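PDB 2FYI: HTH-type transcriptional regulator cbl from Escherichia coli K12, which is a LysR-family DNA-binding transcription factor that may act as an accessory regulator of the cys regulon, represented here by its cofactor-binding domain. Local coordinates for residues Leu143-Asp147 against Ser148-Lys152; His97-Thr100 against Gln101-Pro104; Arg179-Thr182 against Arg183-Phe186. One frame throughout, in Å; residues are numbered along the deposited sequence.

Interaction 1: Leu143-Asp147 against Ser148-Lys152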
loop_
_atom_site.group_PDB
_atom_site.type_symbol
_atom_site.label_atom_id
_atom_site.label_comp_id
_atom_site.label_asym_id
_atom_site.label_seq_id
_atom_site.Cartn_x
_atom_site.Cartn_y
_atom_site.Cartn_z
ATOM N N LEU A 143 6.013 13.703 2.819
ATOM C CA LEU A 143 5.178 12.700 2.211
ATOM C C LEU A 143 4.650 11.786 3.280
ATOM O O LEU A 143 5.412 11.239 4.068
ATOM C CB LEU A 143 5.928 11.882 1.155
ATOM C CG LEU A 143 5.145 10.797 0.375
ATOM C CD1 LEU A 143 5.876 10.403 -0.867
ATOM C CD2 LEU A 143 4.878 9.550 1.185
ATOM N N SER A 144 3.335 11.615 3.316
ATOM C CA SER A 144 2.766 10.752 4.332
ATOM C C SER A 144 2.223 9.523 3.621
ATOM O O SER A 144 1.426 9.624 2.694
ATOM C CB SER A 144 1.723 11.475 5.171
ATOM O OG SER A 144 0.442 11.231 4.667
ATOM N N ALA A 145 2.715 8.366 4.047
ATOM C CA ALA A 145 2.606 7.138 3.282
ATOM C C ALA A 145 1.675 6.128 3.957
ATOM O O ALA A 145 1.542 6.097 5.177
ATOM C CB ALA A 145 4.003 6.532 3.092
ATOM N N GLN A 146 1.029 5.307 3.147
ATOM C CA GLN A 146 0.325 4.155 3.653
ATOM C C GLN A 146 1.189 2.911 3.758
ATOM O O GLN A 146 0.755 1.946 4.358
ATOM C CB GLN A 146 -0.885 3.854 2.808
ATOM C CG GLN A 146 -2.090 4.360 3.442
ATOM C CD GLN A 146 -3.103 4.819 2.447
ATOM O OE1 GLN A 146 -3.384 4.143 1.443
ATOM N NE2 GLN A 146 -3.678 5.991 2.710
ATOM N N ASP A 147 2.403 2.925 3.203
ATOM C CA ASP A 147 3.271 1.739 3.248
ATOM C C ASP A 147 4.756 2.007 2.961
ATOM O O ASP A 147 5.122 3.054 2.461
ATOM C CB ASP A 147 2.738 0.708 2.274
ATOM C CG ASP A 147 2.891 1.148 0.827
ATOM O OD1 ASP A 147 1.851 1.520 0.204
ATOM O OD2 ASP A 147 4.059 1.136 0.319
ATOM N N SER A 148 5.613 1.049 3.250
ATOM C CA SER A 148 7.051 1.271 3.136
ATOM C C SER A 148 7.615 1.315 1.731
ATOM O O SER A 148 8.725 1.738 1.561
ATOM C CB SER A 148 7.813 0.206 3.920
ATOM O OG SER A 148 7.193 -0.040 5.195
ATOM N N ASP A 149 6.888 0.868 0.716
ATOM C CA ASP A 149 7.464 0.841 -0.632
ATOM C C ASP A 149 7.371 2.204 -1.278
ATOM O O ASP A 149 8.298 2.637 -1.979
ATOM C CB ASP A 149 6.805 -0.224 -1.489
ATOM C CG ASP A 149 7.070 -1.628 -0.953
ATOM O OD1 ASP A 149 8.258 -2.044 -0.865
ATOM O OD2 ASP A 149 6.099 -2.333 -0.577
ATOM N N VAL A 150 6.258 2.895 -1.027
ATOM C CA VAL A 150 6.167 4.283 -1.407
ATOM C C VAL A 150 7.335 5.059 -0.754
ATOM O O VAL A 150 8.098 5.755 -1.447
ATOM C CB VAL A 150 4.801 4.853 -1.053
ATOM C CG1 VAL A 150 4.764 6.358 -1.272
ATOM C CG2 VAL A 150 3.779 4.207 -1.891
ATOM N N ILE A 151 7.516 4.906 0.552
ATOM C CA ILE A 151 8.647 5.544 1.186
ATOM C C ILE A 151 9.944 5.245 0.463
ATOM O O ILE A 151 10.730 6.163 0.209
ATOM C CB ILE A 151 8.781 5.177 2.654
ATOM C CG1 ILE A 151 7.490 5.529 3.396
ATOM C CG2 ILE A 151 9.894 5.960 3.297
ATOM C CD1 ILE A 151 7.425 5.047 4.836
ATOM N N LYS A 152 10.202 3.991 0.108
ATOM C CA LYS A 152 11.473 3.705 -0.605
ATOM C C LYS A 152 11.614 4.512 -1.900
ATOM O O LYS A 152 12.671 5.081 -2.174
ATOM C CB LYS A 152 11.667 2.223 -0.908
ATOM C CG LYS A 152 12.010 1.413 0.306
ATOM C CD LYS A 152 11.493 -0.015 0.136
ATOM C CE LYS A 152 11.753 -0.910 1.357
ATOM N NZ LYS A 152 11.085 -2.261 1.118
#

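Interaction 2: His97-Thr100 against Gln101-Pro104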
loop_
_atom_site.group_PDB
_atom_site.type_symbol
_atom_site.label_atom_id
_atom_site.label_comp_id
_atom_site.label_asym_id
_atom_site.label_seq_id
_atom_site.Cartn_x
_atom_site.Cartn_y
_atom_site.Cartn_z
ATOM N N HIS A 97 24.353 10.675 1.863
ATOM C CA HIS A 97 23.599 11.714 2.563
ATOM C C HIS A 97 24.346 12.214 3.792
ATOM O O HIS A 97 24.963 11.424 4.532
ATOM C CB HIS A 97 22.224 11.150 2.935
ATOM C CG HIS A 97 21.227 12.183 3.350
ATOM N ND1 HIS A 97 21.252 12.793 4.586
ATOM C CD2 HIS A 97 20.147 12.684 2.707
ATOM C CE1 HIS A 97 20.246 13.646 4.673
ATOM N NE2 HIS A 97 19.561 13.603 3.545
ATOM N N PRO A 98 24.312 13.535 4.011
ATOM C CA PRO A 98 24.841 14.172 5.235
ATOM C C PRO A 98 24.629 13.322 6.526
ATOM O O PRO A 98 25.546 13.203 7.347
ATOM C CB PRO A 98 24.056 15.501 5.283
ATOM C CG PRO A 98 23.695 15.801 3.833
ATOM C CD PRO A 98 23.736 14.509 3.059
ATOM N N LEU A 99 23.449 12.720 6.678
ATOM C CA LEU A 99 23.158 11.983 7.883
ATOM C C LEU A 99 24.072 10.765 8.090
ATOM O O LEU A 99 24.232 10.276 9.217
ATOM C CB LEU A 99 21.675 11.609 7.894
ATOM C CG LEU A 99 20.894 12.855 8.322
ATOM C CD1 LEU A 99 19.397 12.602 8.389
ATOM C CD2 LEU A 99 21.410 13.358 9.641
ATOM N N THR A 100 24.676 10.299 7.005
ATOM C CA THR A 100 25.580 9.158 7.069
ATOM C C THR A 100 26.919 9.632 7.562
ATOM O O THR A 100 27.784 8.822 7.903
ATOM C CB THR A 100 25.819 8.492 5.679
ATOM O OG1 THR A 100 26.562 9.378 4.837
ATOM C CG2 THR A 100 24.539 8.156 4.998
ATOM N N GLN A 101 27.078 10.955 7.541
ATOM C CA GLN A 101 28.265 11.653 8.046
ATOM C C GLN A 101 28.025 12.350 9.400
ATOM O O GLN A 101 28.950 12.807 10.044
ATOM C CB GLN A 101 28.714 12.713 7.032
ATOM C CG GLN A 101 29.252 12.158 5.726
ATOM C CD GLN A 101 30.326 11.109 5.979
ATOM O OE1 GLN A 101 31.401 11.399 6.547
ATOM N NE2 GLN A 101 30.038 9.866 5.575
ATOM N N ILE A 102 26.780 12.470 9.822
ATOM C CA ILE A 102 26.499 13.041 11.131
ATOM C C ILE A 102 26.577 11.986 12.229
ATOM O O ILE A 102 25.907 10.949 12.170
ATOM C CB ILE A 102 25.125 13.745 11.145
ATOM C CG1 ILE A 102 25.278 15.099 10.475
ATOM C CG2 ILE A 102 24.607 13.963 12.560
ATOM C CD1 ILE A 102 26.677 15.612 10.657
ATOM N N SER A 103 27.385 12.251 13.248
ATOM C CA SER A 103 27.505 11.245 14.259
ATOM C C SER A 103 27.579 11.509 15.750
ATOM O O SER A 103 28.493 12.154 16.228
ATOM C CB SER A 103 28.548 10.211 13.869
ATOM O OG SER A 103 27.898 9.169 13.180
ATOM N N PRO A 104 26.449 11.275 16.392
ATOM C CA PRO A 104 25.556 10.368 16.990
ATOM C C PRO A 104 24.377 10.994 16.248
ATOM O O PRO A 104 24.381 12.167 15.889
ATOM C CB PRO A 104 25.568 10.738 18.476
ATOM C CG PRO A 104 26.540 11.802 18.621
ATOM C CD PRO A 104 26.515 12.454 17.257
#

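Interaction 3: Arg179-Thr182 against Arg183-Phe186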
loop_
_atom_site.group_PDB
_atom_site.type_symbol
_atom_site.label_atom_id
_atom_site.label_comp_id
_atom_site.label_asym_id
_atom_site.label_seq_id
_atom_site.Cartn_x
_atom_site.Cartn_y
_atom_site.Cartn_z
ATOM N N ARG A 179 20.346 1.902 5.629
ATOM C CA ARG A 179 19.538 2.036 6.849
ATOM C C ARG A 179 20.396 2.482 8.039
ATOM O O ARG A 179 21.362 1.840 8.358
ATOM C CB ARG A 179 18.837 0.712 7.156
ATOM C CG ARG A 179 17.490 0.580 6.480
ATOM C CD ARG A 179 17.162 -0.853 5.970
ATOM N NE ARG A 179 15.979 -0.840 5.085
ATOM C CZ ARG A 179 14.708 -0.753 5.516
ATOM N NH1 ARG A 179 14.437 -0.713 6.826
ATOM N NH2 ARG A 179 13.700 -0.724 4.642
ATOM N N LEU A 180 20.070 3.590 8.679
ATOM C CA LEU A 180 20.824 3.993 9.864
ATOM C C LEU A 180 20.018 3.632 11.117
ATOM O O LEU A 180 18.776 3.792 11.154
ATOM C CB LEU A 180 21.135 5.478 9.826
ATOM C CG LEU A 180 21.834 6.039 8.573
ATOM C CD1 LEU A 180 22.149 7.533 8.627
ATOM C CD2 LEU A 180 23.075 5.245 8.349
ATOM N N ASP A 181 20.705 3.109 12.128
ATOM C CA ASP A 181 20.055 2.530 13.301
ATOM C C ASP A 181 19.567 3.645 14.224
ATOM O O ASP A 181 20.363 4.457 14.690
ATOM C CB ASP A 181 21.071 1.638 14.029
ATOM C CG ASP A 181 20.562 1.114 15.390
ATOM O OD1 ASP A 181 19.740 1.795 16.034
ATOM O OD2 ASP A 181 20.998 0.020 15.840
ATOM N N THR A 182 18.265 3.689 14.494
ATOM C CA THR A 182 17.724 4.703 15.393
ATOM C C THR A 182 16.903 4.130 16.542
ATOM O O THR A 182 15.986 4.776 17.026
ATOM C CB THR A 182 16.846 5.729 14.642
ATOM O OG1 THR A 182 15.721 5.066 14.037
ATOM C CG2 THR A 182 17.640 6.434 13.578
ATOM N N ARG A 183 17.219 2.923 16.988
ATOM C CA ARG A 183 16.495 2.332 18.103
ATOM C C ARG A 183 16.637 3.157 19.374
ATOM O O ARG A 183 15.747 3.172 20.222
ATOM C CB ARG A 183 16.994 0.930 18.385
ATOM C CG ARG A 183 16.621 -0.065 17.358
ATOM C CD ARG A 183 17.485 -1.342 17.485
ATOM N NE ARG A 183 17.311 -2.235 16.325
ATOM C CZ ARG A 183 17.706 -1.940 15.082
ATOM N NH1 ARG A 183 18.310 -0.772 14.814
ATOM N NH2 ARG A 183 17.491 -2.805 14.093
ATOM N N HIS A 184 17.761 3.833 19.525
ATOM C CA HIS A 184 17.974 4.576 20.726
ATOM C C HIS A 184 17.171 5.872 20.725
ATOM O O HIS A 184 17.240 6.632 21.658
ATOM C CB HIS A 184 19.467 4.849 20.919
ATOM C CG HIS A 184 20.082 5.652 19.820
ATOM N ND1 HIS A 184 20.147 5.206 18.517
ATOM C CD2 HIS A 184 20.667 6.874 19.827
ATOM C CE1 HIS A 184 20.733 6.122 17.767
ATOM N NE2 HIS A 184 21.040 7.152 18.533
ATOM N N LEU A 185 16.389 6.125 19.695
ATOM C CA LEU A 185 15.739 7.423 19.568
ATOM C C LEU A 185 14.243 7.308 19.594
ATOM O O LEU A 185 13.574 8.250 19.958
ATOM C CB LEU A 185 16.124 8.105 18.258
ATOM C CG LEU A 185 17.607 8.375 18.054
ATOM C CD1 LEU A 185 17.732 9.169 16.764
ATOM C CD2 LEU A 185 18.165 9.113 19.218
ATOM N N PHE A 186 13.717 6.176 19.162
ATOM C CA PHE A 186 12.281 5.945 19.212
ATOM C C PHE A 186 11.923 4.728 20.070
ATOM O O PHE A 186 12.738 3.816 20.239
ATOM C CB PHE A 186 11.776 5.725 17.816
ATOM C CG PHE A 186 12.129 6.820 16.886
ATOM C CD1 PHE A 186 11.386 7.996 16.866
ATOM C CD2 PHE A 186 13.192 6.687 16.007
ATOM C CE1 PHE A 186 11.712 9.038 15.976
ATOM C CE2 PHE A 186 13.523 7.733 15.117
ATOM C CZ PHE A 186 12.784 8.907 15.105
HETATM O O HOH W 1 20.586 2.450 18.540
#

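Interaction 1: Leu143-Asp147 against Ser148-Lys152
Asp147 OD2 is gripped by two backbone amides of the first turn of helix 148-157, which makes Asp147 the N-cap. Val150 N lies 3.1 Å from Asp147 OD2 and the bond is nearly straight (168°); it arrives on the syn side of the carboxylate, tilted from its plane. Asp149 N, 2.9 Å from Asp147 OD2, meets the anti lone pair of that oxygen, with a more bent N-H (137°). The first torsion explains the reach: with chi1 68°, CG sits between the backbone N and the carbonyl carbon, and the carboxylate folds back over the start of the helix. The other oxygen, OD1, is held by Gln49 NE2 of the second subunit.

Beyond the cap, strand and helix meet through apolar groups. Ala145 CB rests against Ile151 CG1 at 3.6 Å, and that same CG1 also lies against the carbonyl oxygen of Asp147. Leu143 CD2 meets Val150 CG1 obliquely at 4.0 Å. Strand 143-145 and helix 148-152 run nearly antiparallel, their short axes 8.3 Å apart at closest approach; helix 148-157 is the helix of a beta-alpha-beta crossover from strand 141-145 to strand 161-165, which both pair in parallel with strand 115-118.

The carboxylates of Asp147 and Asp149 come close, with OD2 to OD2 4.1 Å, but Asp149 OD2 is in a salt bridge with Arg26. An alanine replacing Asp147 would remove the carboxylate, probably leaving the amides of Asp149 and Val150 without their acceptor and Gln49 of the neighbouring subunit without its OD1 partner. One buried carboxylate thus serves both a helix end and the dimer interface, and the amides and the helix's positive end are likely to favour its charged form.

Interaction 2: His97-Thr100 against Gln101-Pro104
Pro98 O and Gln101 N are joined by the main backbone bond of this contact, 2.7 Å long with an N-H...O angle of 140°, the donor standing above the carbonyl plane. The next amide adds two weak bonds: Ile102 N reaches Pro98 O at 2.9 Å with poor alignment, and also Leu99 O at 3.4 Å. One residue earlier, Thr100 N donates to His97 O over 2.7 Å. The chain therefore winds through overlapping turns, with i+3 to i bonds starting at both His97 and Pro98.

Side-chain hydrogen bonds reinforce the first turn. Thr100 OG1 donates to His97 O at 2.6 Å, so this carbonyl takes both the amide and the hydroxyl of the same threonine. The hydroxyl gets there because chi1 is 68°, which tucks OG1 between the backbone N and the carbonyl carbon. At the start of the turn His97 ND1 accepts from Leu99 N, a bond 3.0 Å long and almost straight (175°), lying in the plane of the imidazole; it fixes the rotation of the ring. One face of that ring carries Pro98 CD, offset toward the rim, and the ring itself meets Trp113.

Apolar contact between the halves is slight. Leu99 CD2 touches Ile102 CB at 4.0 Å, the two side chains passing at a slant, and the leucine is also packed on Leu91, Leu105, Trp113 and Ile161. Gln101, by contrast, is exposed, its chain bent at CG and its amide lying near Thr100.

The arrangement is that of consecutive beta turns in a surface connection, here leading from strand 79-94 to helix 107-110 in the PBP-like fold of the LysR cofactor-binding domain, with Leu99 as its inward-facing residue.

Interaction 3: Arg179-Thr182 against Arg183-Phe186
Asp181 OD1 and Arg183 N close an Asx turn that runs into a type I beta turn, Thr182 to Leu185, in the connection between strands 177-180 and 189-196. The second turn is closed by Leu185 N donating to Thr182 O at 3.0 Å; Phe186 N adds a weak bond to that carbonyl.

The packed side belongs to Thr182 and the residues that follow the turn. Thr182 OG1 lies in the plane of the Phe186 ring, at its edge, 3.6 Å from CD2, and makes a weak hydrogen bond to His89 O. Leu185 CD1 comes up to Thr182 CB at 4.1 Å, while Phe186 and Leu185 continue onto helix 107-110.

The other side is exposed and polar. CG of Asp181 stands anti to the backbone N (chi1 172°), which brings OD1 to Arg183 N at 2.9 Å, met nearly end-on, and OD2 to Arg183 NH1 at 3.0 Å in a salt bridge. The carboxylate and guanidinium planes stand 57° apart, and Arg183 NH2 pairs with Glu166. A water links Asp181 and His184: it donates to Asp181 OD1 over 2.7 Å and is hydrogen-bonded to His184 ND1 at 2.8 Å.

Along the chain the order is interaction 2, interaction 1, interaction 3, all within the LysR cofactor-binding domain. Interactions 2 and 3 have centres about 13 Å apart and touch where Leu180 CD1 packs on Leu99 O; both border strand 79-94, and helix 107-110, which follows the 97-104 loop, receives Leu185 and Phe186. Interaction 1 lies about 18 Å from interaction 3 by centres, and the two meet through Lys152 CE and Arg179 NH2; their strands, 141-145 and 177-180, belong to one mixed sheet. Interactions 1 and 2 do not touch, their nearest atoms being about 12 Å apart. Only interaction 1 reaches the second subunit; interaction 3, away from that interface like interaction 2, touches both others.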